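Local coordinates for iron-regulated outer membrane protein (Neisseria meningitidis, PDB 4B7O) that transports iron across the meningococcal outer membrane as a TonB-dependent transporter, probably acting as a siderophore receptor, at residues K224-G229 against K239-S244; R220-E225 against A245-S250; L131-R136 against R282-V287. All blocks are in the same frame, centred on the assembly; numbering follows the deposited sequence.

Contact 1 of 3, residues K224-G229 against K239-S244; sequences KEYEAG and KTVPYS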
loop_
_atom_site.group_PDB
_atom_site.type_symbol
_atom_site.label_atom_id
_atom_site.label_comp_id
_atom_site.label_asym_id
_atom_site.label_seq_id
_atom_site.Cartn_x
_atom_site.Cartn_y
_atom_site.Cartn_z
ATOM N N LYS A 224 -2.725 1.306 -23.030
ATOM C CA LYS A 224 -3.375 0.207 -23.733
ATOM C C LYS A 224 -3.081 -1.129 -23.073
ATOM O O LYS A 224 -2.331 -1.204 -22.123
ATOM C CB LYS A 224 -2.880 0.106 -25.190
ATOM C CG LYS A 224 -3.287 1.246 -26.118
ATOM C CD LYS A 224 -4.368 2.118 -25.511
ATOM C CE LYS A 224 -4.315 3.498 -26.176
ATOM N NZ LYS A 224 -5.257 4.464 -25.527
ATOM N N GLU A 225 -3.622 -2.197 -23.656
ATOM C CA GLU A 225 -3.515 -3.506 -23.095
ATOM C C GLU A 225 -2.106 -3.945 -23.348
ATOM O O GLU A 225 -1.555 -3.689 -24.414
ATOM C CB GLU A 225 -4.512 -4.436 -23.730
ATOM C CG GLU A 225 -5.954 -4.271 -23.276
ATOM C CD GLU A 225 -6.866 -5.276 -23.998
ATOM O OE1 GLU A 225 -6.442 -5.782 -25.081
ATOM O OE2 GLU A 225 -7.982 -5.595 -23.487
ATOM N N TYR A 226 -1.478 -4.515 -22.336
ATOM C CA TYR A 226 -0.050 -4.731 -22.418
ATOM C C TYR A 226 0.141 -6.148 -22.903
ATOM O O TYR A 226 -0.715 -7.024 -22.720
ATOM C CB TYR A 226 0.625 -4.460 -21.033
ATOM C CG TYR A 226 0.236 -5.475 -19.935
ATOM C CD1 TYR A 226 0.890 -6.703 -19.855
ATOM C CD2 TYR A 226 -0.790 -5.213 -19.014
ATOM C CE1 TYR A 226 0.577 -7.642 -18.888
ATOM C CE2 TYR A 226 -1.142 -6.168 -18.038
ATOM C CZ TYR A 226 -0.444 -7.393 -17.994
ATOM O OH TYR A 226 -0.738 -8.399 -17.099
ATOM N N GLU A 227 1.260 -6.412 -23.520
ATOM C CA GLU A 227 1.511 -7.806 -23.791
ATOM C C GLU A 227 2.620 -8.415 -22.950
ATOM O O GLU A 227 3.632 -7.789 -22.668
ATOM C CB GLU A 227 1.701 -8.082 -25.275
ATOM C CG GLU A 227 2.542 -7.092 -26.027
ATOM C CD GLU A 227 2.777 -7.578 -27.450
ATOM O OE1 GLU A 227 3.642 -8.468 -27.657
ATOM O OE2 GLU A 227 2.077 -7.094 -28.361
ATOM N N ALA A 228 2.375 -9.662 -22.587
ATOM C CA ALA A 228 3.188 -10.450 -21.724
ATOM C C ALA A 228 4.348 -11.012 -22.492
ATOM O O ALA A 228 4.502 -10.725 -23.673
ATOM C CB ALA A 228 2.328 -11.540 -21.112
ATOM N N GLY A 229 5.207 -11.767 -21.812
ATOM C CA GLY A 229 6.460 -12.248 -22.414
ATOM C C GLY A 229 6.345 -13.414 -23.400
ATOM O O GLY A 229 5.275 -14.044 -23.556
ATOM N N LYS A 239 -1.225 -11.693 -27.913
ATOM C CA LYS A 239 -0.163 -11.505 -26.915
ATOM C C LYS A 239 -0.658 -10.690 -25.738
ATOM O O LYS A 239 -0.141 -10.810 -24.610
ATOM C CB LYS A 239 0.997 -10.739 -27.525
ATOM C CG LYS A 239 1.592 -11.371 -28.767
ATOM C CD LYS A 239 2.123 -10.318 -29.751
ATOM C CE LYS A 239 3.425 -10.806 -30.361
ATOM N NZ LYS A 239 3.588 -12.238 -29.948
ATOM N N THR A 240 -1.639 -9.822 -25.993
ATOM C CA THR A 240 -2.051 -8.861 -24.975
ATOM C C THR A 240 -2.877 -9.504 -23.863
ATOM O O THR A 240 -3.494 -10.519 -24.065
ATOM C CB THR A 240 -2.834 -7.702 -25.580
ATOM O OG1 THR A 240 -4.041 -8.229 -26.130
ATOM C CG2 THR A 240 -2.052 -6.988 -26.667
ATOM N N VAL A 241 -2.894 -8.890 -22.681
ATOM C CA VAL A 241 -3.698 -9.371 -21.580
ATOM C C VAL A 241 -5.015 -8.578 -21.671
ATOM O O VAL A 241 -5.038 -7.342 -21.525
ATOM C CB VAL A 241 -2.955 -9.121 -20.238
ATOM C CG1 VAL A 241 -3.816 -9.489 -19.039
ATOM C CG2 VAL A 241 -1.620 -9.865 -20.203
ATOM N N PRO A 242 -6.125 -9.263 -21.940
ATOM C CA PRO A 242 -7.387 -8.528 -22.200
ATOM C C PRO A 242 -7.929 -7.647 -21.016
ATOM O O PRO A 242 -7.875 -8.059 -19.837
ATOM C CB PRO A 242 -8.361 -9.638 -22.553
ATOM C CG PRO A 242 -7.482 -10.715 -23.049
ATOM C CD PRO A 242 -6.249 -10.688 -22.216
ATOM N N TYR A 243 -8.445 -6.455 -21.348
ATOM C CA TYR A 243 -8.998 -5.493 -20.354
ATOM C C TYR A 243 -7.972 -5.057 -19.319
ATOM O O TYR A 243 -8.248 -4.935 -18.136
ATOM C CB TYR A 243 -10.251 -6.046 -19.679
ATOM C CG TYR A 243 -11.217 -6.598 -20.711
ATOM C CD1 TYR A 243 -11.846 -5.736 -21.622
ATOM C CD2 TYR A 243 -11.460 -7.956 -20.810
ATOM C CE1 TYR A 243 -12.694 -6.217 -22.595
ATOM C CE2 TYR A 243 -12.315 -8.444 -21.782
ATOM C CZ TYR A 243 -12.935 -7.574 -22.668
ATOM O OH TYR A 243 -13.782 -8.041 -23.656
ATOM N N SER A 244 -6.785 -4.784 -19.802
ATOM C CA SER A 244 -5.716 -4.401 -18.939
ATOM C C SER A 244 -5.374 -2.966 -19.194
ATOM O O SER A 244 -4.375 -2.493 -18.679
ATOM C CB SER A 244 -4.502 -5.325 -19.134
ATOM O OG SER A 244 -3.923 -5.180 -20.420
#

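Contact 2 of 3, residues R220-E225 against A245-S250; sequences RNDEKE and ALDKRS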
loop_
_atom_site.group_PDB
_atom_site.type_symbol
_atom_site.label_atom_id
_atom_site.label_comp_id
_atom_site.label_asym_id
_atom_site.label_seq_id
_atom_site.Cartn_x
_atom_site.Cartn_y
_atom_site.Cartn_z
ATOM N N ARG A 220 -1.690 12.608 -16.605
ATOM C CA ARG A 220 -2.491 11.581 -17.173
ATOM C C ARG A 220 -1.636 10.506 -17.754
ATOM O O ARG A 220 -0.586 10.767 -18.270
ATOM C CB ARG A 220 -3.471 12.138 -18.173
ATOM C CG ARG A 220 -3.887 11.124 -19.214
ATOM C CD ARG A 220 -4.915 11.728 -20.132
ATOM N NE ARG A 220 -5.786 10.740 -20.772
ATOM C CZ ARG A 220 -5.995 10.694 -22.095
ATOM N NH1 ARG A 220 -5.367 11.563 -22.894
ATOM N NH2 ARG A 220 -6.816 9.784 -22.626
ATOM N N ASN A 221 -2.061 9.267 -17.602
ATOM C CA ASN A 221 -1.332 8.182 -18.181
ATOM C C ASN A 221 -2.290 7.230 -18.866
ATOM O O ASN A 221 -3.108 6.569 -18.214
ATOM C CB ASN A 221 -0.480 7.457 -17.147
ATOM C CG ASN A 221 0.191 6.207 -17.719
ATOM O OD1 ASN A 221 0.470 6.090 -18.937
ATOM N ND2 ASN A 221 0.447 5.252 -16.845
ATOM N N ASP A 222 -2.219 7.190 -20.190
ATOM C CA ASP A 222 -3.209 6.426 -20.902
ATOM C C ASP A 222 -2.658 5.103 -21.367
ATOM O O ASP A 222 -1.828 5.042 -22.251
ATOM C CB ASP A 222 -3.736 7.232 -22.076
ATOM C CG ASP A 222 -4.874 6.529 -22.778
ATOM O OD1 ASP A 222 -5.419 5.559 -22.194
ATOM O OD2 ASP A 222 -5.207 6.939 -23.918
ATOM N N GLU A 223 -3.043 4.006 -20.758
ATOM C CA GLU A 223 -2.317 2.801 -21.179
ATOM C C GLU A 223 -3.199 1.813 -21.904
ATOM O O GLU A 223 -4.273 1.517 -21.442
ATOM C CB GLU A 223 -1.640 2.115 -19.995
ATOM C CG GLU A 223 -0.570 2.926 -19.270
ATOM C CD GLU A 223 -0.134 2.247 -17.976
ATOM O OE1 GLU A 223 -1.047 1.806 -17.219
ATOM O OE2 GLU A 223 1.103 2.133 -17.723
ATOM N N LYS A 224 -2.725 1.306 -23.030
ATOM C CA LYS A 224 -3.375 0.207 -23.733
ATOM C C LYS A 224 -3.081 -1.129 -23.073
ATOM O O LYS A 224 -2.331 -1.204 -22.123
ATOM C CB LYS A 224 -2.880 0.106 -25.190
ATOM C CG LYS A 224 -3.287 1.246 -26.118
ATOM C CD LYS A 224 -4.368 2.118 -25.511
ATOM C CE LYS A 224 -4.315 3.498 -26.176
ATOM N NZ LYS A 224 -5.257 4.464 -25.527
ATOM N N GLU A 225 -3.622 -2.197 -23.656
ATOM C CA GLU A 225 -3.515 -3.506 -23.095
ATOM C C GLU A 225 -2.106 -3.945 -23.348
ATOM O O GLU A 225 -1.555 -3.689 -24.414
ATOM C CB GLU A 225 -4.512 -4.436 -23.730
ATOM C CG GLU A 225 -5.954 -4.271 -23.276
ATOM C CD GLU A 225 -6.866 -5.276 -23.998
ATOM O OE1 GLU A 225 -6.442 -5.782 -25.081
ATOM O OE2 GLU A 225 -7.982 -5.595 -23.487
ATOM N N ALA A 245 -6.219 -2.283 -19.973
ATOM C CA ALA A 245 -6.050 -0.855 -20.349
ATOM C C ALA A 245 -6.638 0.041 -19.294
ATOM O O ALA A 245 -7.735 -0.214 -18.792
ATOM C CB ALA A 245 -6.737 -0.552 -21.709
ATOM N N LEU A 246 -5.929 1.096 -18.931
ATOM C CA LEU A 246 -6.503 2.065 -18.017
ATOM C C LEU A 246 -6.119 3.441 -18.388
ATOM O O LEU A 246 -4.946 3.708 -18.673
ATOM C CB LEU A 246 -6.027 1.811 -16.597
ATOM C CG LEU A 246 -6.794 0.689 -15.861
ATOM C CD1 LEU A 246 -6.170 0.486 -14.480
ATOM C CD2 LEU A 246 -8.303 0.943 -15.743
ATOM N N ASP A 247 -7.104 4.324 -18.390
ATOM C CA ASP A 247 -6.816 5.712 -18.499
ATOM C C ASP A 247 -6.781 6.328 -17.103
ATOM O O ASP A 247 -7.825 6.606 -16.527
ATOM C CB ASP A 247 -7.838 6.452 -19.347
ATOM C CG ASP A 247 -7.406 7.885 -19.607
ATOM O OD1 ASP A 247 -6.200 8.167 -19.671
ATOM O OD2 ASP A 247 -8.228 8.759 -19.740
ATOM N N LYS A 248 -5.581 6.561 -16.587
ATOM C CA LYS A 248 -5.353 7.060 -15.215
ATOM C C LYS A 248 -5.182 8.554 -15.205
ATOM O O LYS A 248 -4.372 9.108 -15.946
ATOM C CB LYS A 248 -4.077 6.449 -14.680
ATOM C CG LYS A 248 -4.171 4.930 -14.585
ATOM C CD LYS A 248 -2.775 4.378 -14.417
ATOM C CE LYS A 248 -2.805 2.913 -14.111
ATOM N NZ LYS A 248 -1.488 2.319 -14.450
ATOM N N ARG A 249 -5.947 9.225 -14.377
ATOM C CA ARG A 249 -5.780 10.656 -14.211
ATOM C C ARG A 249 -5.591 11.012 -12.756
ATOM O O ARG A 249 -6.274 10.481 -11.882
ATOM C CB ARG A 249 -6.991 11.378 -14.740
ATOM C CG ARG A 249 -7.004 11.255 -16.237
ATOM C CD ARG A 249 -8.337 11.606 -16.824
ATOM N NE ARG A 249 -8.433 11.021 -18.153
ATOM C CZ ARG A 249 -9.476 11.245 -18.927
ATOM N NH1 ARG A 249 -10.446 12.047 -18.485
ATOM N NH2 ARG A 249 -9.552 10.689 -20.115
ATOM N N SER A 250 -4.665 11.901 -12.488
ATOM C CA SER A 250 -4.530 12.377 -11.153
ATOM C C SER A 250 -4.273 13.851 -11.183
ATOM O O SER A 250 -3.653 14.346 -12.119
ATOM C CB SER A 250 -3.415 11.633 -10.436
ATOM O OG SER A 250 -2.184 11.815 -11.099
#

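Contact 3 of 3, residues L131-R136 against R282-V287; sequences LYHQGR and REEFTV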
loop_
_atom_site.group_PDB
_atom_site.type_symbol
_atom_site.label_atom_id
_atom_site.label_comp_id
_atom_site.label_asym_id
_atom_site.label_seq_id
_atom_site.Cartn_x
_atom_site.Cartn_y
_atom_site.Cartn_z
ATOM N N LEU A 131 -13.609 -4.949 -3.299
ATOM C CA LEU A 131 -13.996 -6.361 -3.497
ATOM C C LEU A 131 -12.764 -7.221 -3.516
ATOM O O LEU A 131 -11.701 -6.789 -3.949
ATOM C CB LEU A 131 -14.760 -6.575 -4.802
ATOM C CG LEU A 131 -15.432 -7.903 -5.251
ATOM C CD1 LEU A 131 -16.801 -8.066 -4.618
ATOM C CD2 LEU A 131 -15.565 -7.957 -6.772
ATOM N N TYR A 132 -12.905 -8.465 -3.088
ATOM C CA TYR A 132 -11.720 -9.239 -2.754
ATOM C C TYR A 132 -11.019 -9.702 -4.022
ATOM O O TYR A 132 -9.873 -10.194 -3.967
ATOM C CB TYR A 132 -12.029 -10.400 -1.752
ATOM C CG TYR A 132 -12.842 -11.503 -2.369
ATOM C CD1 TYR A 132 -14.259 -11.404 -2.471
ATOM C CD2 TYR A 132 -12.214 -12.622 -2.918
ATOM C CE1 TYR A 132 -15.004 -12.410 -3.074
ATOM C CE2 TYR A 132 -12.953 -13.641 -3.515
ATOM C CZ TYR A 132 -14.339 -13.531 -3.590
ATOM O OH TYR A 132 -15.032 -14.533 -4.225
ATOM N N HIS A 133 -11.705 -9.543 -5.160
ATOM C CA HIS A 133 -11.178 -9.931 -6.484
ATOM C C HIS A 133 -10.286 -8.885 -7.097
ATOM O O HIS A 133 -9.938 -8.963 -8.268
ATOM C CB HIS A 133 -12.334 -10.237 -7.433
ATOM C CG HIS A 133 -12.917 -11.606 -7.244
ATOM N ND1 HIS A 133 -12.244 -12.714 -7.547
ATOM C CD2 HIS A 133 -14.155 -12.020 -6.757
ATOM C CE1 HIS A 133 -12.999 -13.804 -7.267
ATOM N NE2 HIS A 133 -14.165 -13.381 -6.786
ATOM N N GLN A 134 -9.932 -7.879 -6.321
ATOM C CA GLN A 134 -9.053 -6.834 -6.761
ATOM C C GLN A 134 -8.269 -6.308 -5.570
ATOM O O GLN A 134 -8.678 -6.492 -4.402
ATOM C CB GLN A 134 -9.867 -5.726 -7.384
ATOM C CG GLN A 134 -10.723 -4.915 -6.433
ATOM C CD GLN A 134 -11.666 -4.026 -7.232
ATOM O OE1 GLN A 134 -12.456 -4.523 -8.040
ATOM N NE2 GLN A 134 -11.555 -2.725 -7.066
ATOM N N GLY A 135 -7.140 -5.662 -5.862
ATOM C CA GLY A 135 -6.269 -5.181 -4.792
ATOM C C GLY A 135 -6.788 -3.827 -4.317
ATOM O O GLY A 135 -7.551 -3.165 -5.018
ATOM N N ARG A 136 -6.360 -3.401 -3.138
ATOM C CA ARG A 136 -6.744 -2.096 -2.676
ATOM C C ARG A 136 -6.009 -1.005 -3.513
ATOM O O ARG A 136 -4.922 -1.232 -4.036
ATOM C CB ARG A 136 -6.453 -2.000 -1.192
ATOM C CG ARG A 136 -7.376 -2.930 -0.379
ATOM C CD ARG A 136 -6.934 -2.909 1.085
ATOM N NE ARG A 136 -7.953 -3.313 2.055
ATOM C CZ ARG A 136 -8.324 -4.568 2.297
ATOM N NH1 ARG A 136 -7.789 -5.607 1.642
ATOM N NH2 ARG A 136 -9.243 -4.784 3.231
ATOM N N ARG A 282 -14.018 -9.473 -11.969
ATOM C CA ARG A 282 -12.861 -9.769 -11.133
ATOM C C ARG A 282 -11.551 -9.230 -11.698
ATOM O O ARG A 282 -10.894 -9.885 -12.514
ATOM C CB ARG A 282 -12.718 -11.266 -11.027
ATOM C CG ARG A 282 -13.988 -11.969 -10.603
ATOM C CD ARG A 282 -13.818 -13.419 -10.967
ATOM N NE ARG A 282 -15.086 -14.076 -11.045
ATOM C CZ ARG A 282 -16.009 -13.803 -11.976
ATOM N NH1 ARG A 282 -15.771 -12.869 -12.901
ATOM N NH2 ARG A 282 -17.180 -14.445 -11.985
ATOM N N GLU A 283 -11.139 -8.052 -11.245
ATOM C CA GLU A 283 -9.995 -7.427 -11.864
ATOM C C GLU A 283 -8.728 -8.314 -11.739
ATOM O O GLU A 283 -7.864 -8.238 -12.579
ATOM C CB GLU A 283 -9.804 -6.020 -11.326
ATOM C CG GLU A 283 -10.895 -5.023 -11.717
ATOM C CD GLU A 283 -10.481 -3.574 -11.481
ATOM O OE1 GLU A 283 -9.331 -3.352 -11.007
ATOM O OE2 GLU A 283 -11.266 -2.639 -11.780
ATOM N N GLU A 284 -8.635 -9.190 -10.742
ATOM C CA GLU A 284 -7.492 -10.144 -10.684
ATOM C C GLU A 284 -7.392 -11.140 -11.846
ATOM O O GLU A 284 -6.328 -11.746 -12.027
ATOM C CB GLU A 284 -7.437 -10.903 -9.341
ATOM C CG GLU A 284 -8.610 -11.855 -9.045
ATOM C CD GLU A 284 -8.550 -12.514 -7.651
ATOM O OE1 GLU A 284 -7.482 -13.014 -7.273
ATOM O OE2 GLU A 284 -9.563 -12.574 -6.917
ATOM N N PHE A 285 -8.479 -11.371 -12.595
ATOM C CA PHE A 285 -8.392 -12.271 -13.791
ATOM C C PHE A 285 -8.699 -11.576 -15.117
ATOM O O PHE A 285 -9.398 -10.560 -15.133
ATOM C CB PHE A 285 -9.388 -13.436 -13.672
ATOM C CG PHE A 285 -9.369 -14.164 -12.336
ATOM C CD1 PHE A 285 -8.281 -14.954 -11.955
ATOM C CD2 PHE A 285 -10.498 -14.111 -11.483
ATOM C CE1 PHE A 285 -8.304 -15.632 -10.730
ATOM C CE2 PHE A 285 -10.536 -14.794 -10.279
ATOM C CZ PHE A 285 -9.437 -15.575 -9.913
ATOM N N THR A 286 -8.198 -12.115 -16.219
ATOM C CA THR A 286 -8.691 -11.717 -17.571
ATOM C C THR A 286 -9.695 -12.764 -18.103
ATOM O O THR A 286 -10.115 -13.651 -17.374
ATOM C CB THR A 286 -7.625 -11.701 -18.706
ATOM O OG1 THR A 286 -6.323 -11.989 -18.220
ATOM C CG2 THR A 286 -7.641 -10.445 -19.462
ATOM N N VAL A 287 -10.014 -12.655 -19.399
ATOM C CA VAL A 287 -10.965 -13.533 -20.088
ATOM C C VAL A 287 -10.329 -14.910 -20.312
ATOM O O VAL A 287 -9.211 -14.995 -20.809
ATOM C CB VAL A 287 -11.416 -12.911 -21.446
ATOM C CG1 VAL A 287 -12.560 -13.698 -22.073
ATOM C CG2 VAL A 287 -11.868 -11.483 -21.250
HETATM O O HOH W 1 -12.639 -7.010 -8.955
#

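Contact 1 of 3, residues K224-G229 against K239-S244
Val-241 lies over one face of the Tyr-226 ring, toward its rim. CB of Val-241 makes a CH-pi contact 4.1 Å from the centroid of the Tyr-226 ring. CG2 of Val-241 comes within 3.4 Å of CE1 of Tyr-226. The ring is set there by its first torsion (chi1 67°), which places CG between the backbone N and the carbonyl carbon. The same two residues are joined through their backbones: Val-241 N donates to Tyr-226 O at 2.9 Å. A weak bond of 3.4 Å follows from Ala-228 N to Lys-239 O. Glu-227 and Thr-240 form a single beta bridge here.

Ser-244 OG accepts from Tyr-226 N at 3.2 Å and donates to Val-241 O at 2.7 Å. Glu-225 reaches along an extended chain toward Tyr-243 N. The hydrogen bond of its OE2 there is modelled very short, so its length is doubtful. Glu-227 and Lys-239 run side by side, with OE1 of Glu-227 4.4 Å from NZ of Lys-239, too far for a salt bridge.

Further out, Tyr-226 OH bonds to Pro-731 O, and Asn-196 OD1 takes the N-H of Glu-227. Both segments belong to one long barrel loop, probably extracellular as in the family. With so little strand pairing, the loop base is held by a few backbone bonds, by side-chain-to-backbone bonds and by the Tyr-226/Val-241 packing. The two bonds of Ser-244 OG fix its hydroxyl.

Contact 2 of 3, residues R220-E225 against A245-S250
The Arg-220 guanidinium has Asp-222 CB over one face, toward the rim, and the Asp-247 carboxylate at its edge. The setting is an antiparallel strand pair in the wall of the TonB-dependent receptor barrel. The guanidinium and carboxylate planes stand 79° apart. NE of Arg-220 donates to OD1 of Asp-247 at 2.8 Å, using the syn lone pair of that oxygen. Arg-249 also turns its edge to Asp-247, but its bonds go to OD2, which is modelled too close, so their geometry is doubtful.

The strand axes are 4.7 Å apart. Asn-221 with Lys-248 and Glu-223 with Leu-246 are the hydrogen-bonded pairs. Between them, Asp-222 and Asp-247 form a non-hydrogen-bonded pair.

Arg-220 and Arg-249 lie side by side, NE to NE 3.7 Å. Asp-222 OD1 is 3.7 Å from Asp-247 OD1. The nearby positive charges probably ease this approach: Lys-224 NZ binds Asp-222 OD2 at 3.0 Å. Arg-220, Asp-222, Asp-247 and Arg-249 on one face, with Lys-224 from the loop, make a salt-bridge network.

The other face carries Asn-221, Glu-223 and Lys-248, and it meets the plug. Asn-101 bonds to both Glu-223 OE1 and Lys-248 NZ, while Asn-221 touches Thr-83. The Lys-248 chain is extended, and its NZ meets OE1 of Glu-223 at 2.9 Å, from 39° above the carboxylate plane.

Contact 3 of 3, residues L131-R136 against R282-V287
Tyr-132 and Arg-282 enclose the His-133 imidazole from opposite faces. CE2 of the Tyr-132 ring sits over one face, toward the rim, so its side chain serves the contact indirectly.

His-133 is the centre of the contact. Arg-282 covers the other face of the imidazole. CG of Arg-282 makes a CH-pi contact 3.6 Å from the centroid of the His-133 ring, and the two side chains run the same way. The imidazole is thus held between an aromatic ring and an aliphatic chain. ND1 of His-133 donates to OE2 of Glu-284 at 2.8 Å, but the bond is weak because the N-H points aside (127°). A firmer bond uses the backbone: Glu-284 N donates to His-133 O at 2.8 Å, nearly in line with the carbonyl. The Glu-284 side chain can return to the imidazole because chi1 (65°) sets its CG between the backbone N and the carbonyl carbon. Phe-285 meets the imidazole rim to rim, with planes at 56°.

Gln-134 packs its CB against CB of Glu-283 at 4.0 Å. One water joins the same residues, donating to Gln-134 OE1 at 2.7 Å and accepting from Glu-283 N at 2.9 Å. Beyond it, Gly-135 is hydrogen-bonded to the backbone of Thr-103.

Each segment makes a type I beta turn, Leu-131 to Gln-134 and Arg-282 to Phe-285. Glu-284 OE1 is also bridged to Arg-725, and Glu-283 to Arg-279 and Arg-304. Glu-283 OE1 also bonds to Thr-103 OG1 of the plug. The contact joins the plug loop between strands 118-121 and 144-150 to the barrel loop between strands 264-276 and 303-320.

From the N terminus, the chain first passes 131-136 in the plug and then enters the barrel. It climbs through 220-225 into 224-229, which share Lys-224 and Glu-225. Contact 1 closes the base of the following loop at 239-244. Contact 2 closes the same loop one step lower, where 245-250 starts the returning strand. Contacts 1 and 2 thus start from the same stretch, and contact 1 closes first. Contact 3 closes last, at 282-287, and encloses both. Contacts 1 and 3 meet directly, with Tyr-243 packed on Val-287. Contacts 2 and 3 do not touch. Contacts 1 and 2 shape one barrel hairpin; contact 3 ties the next long barrel loop to the plug.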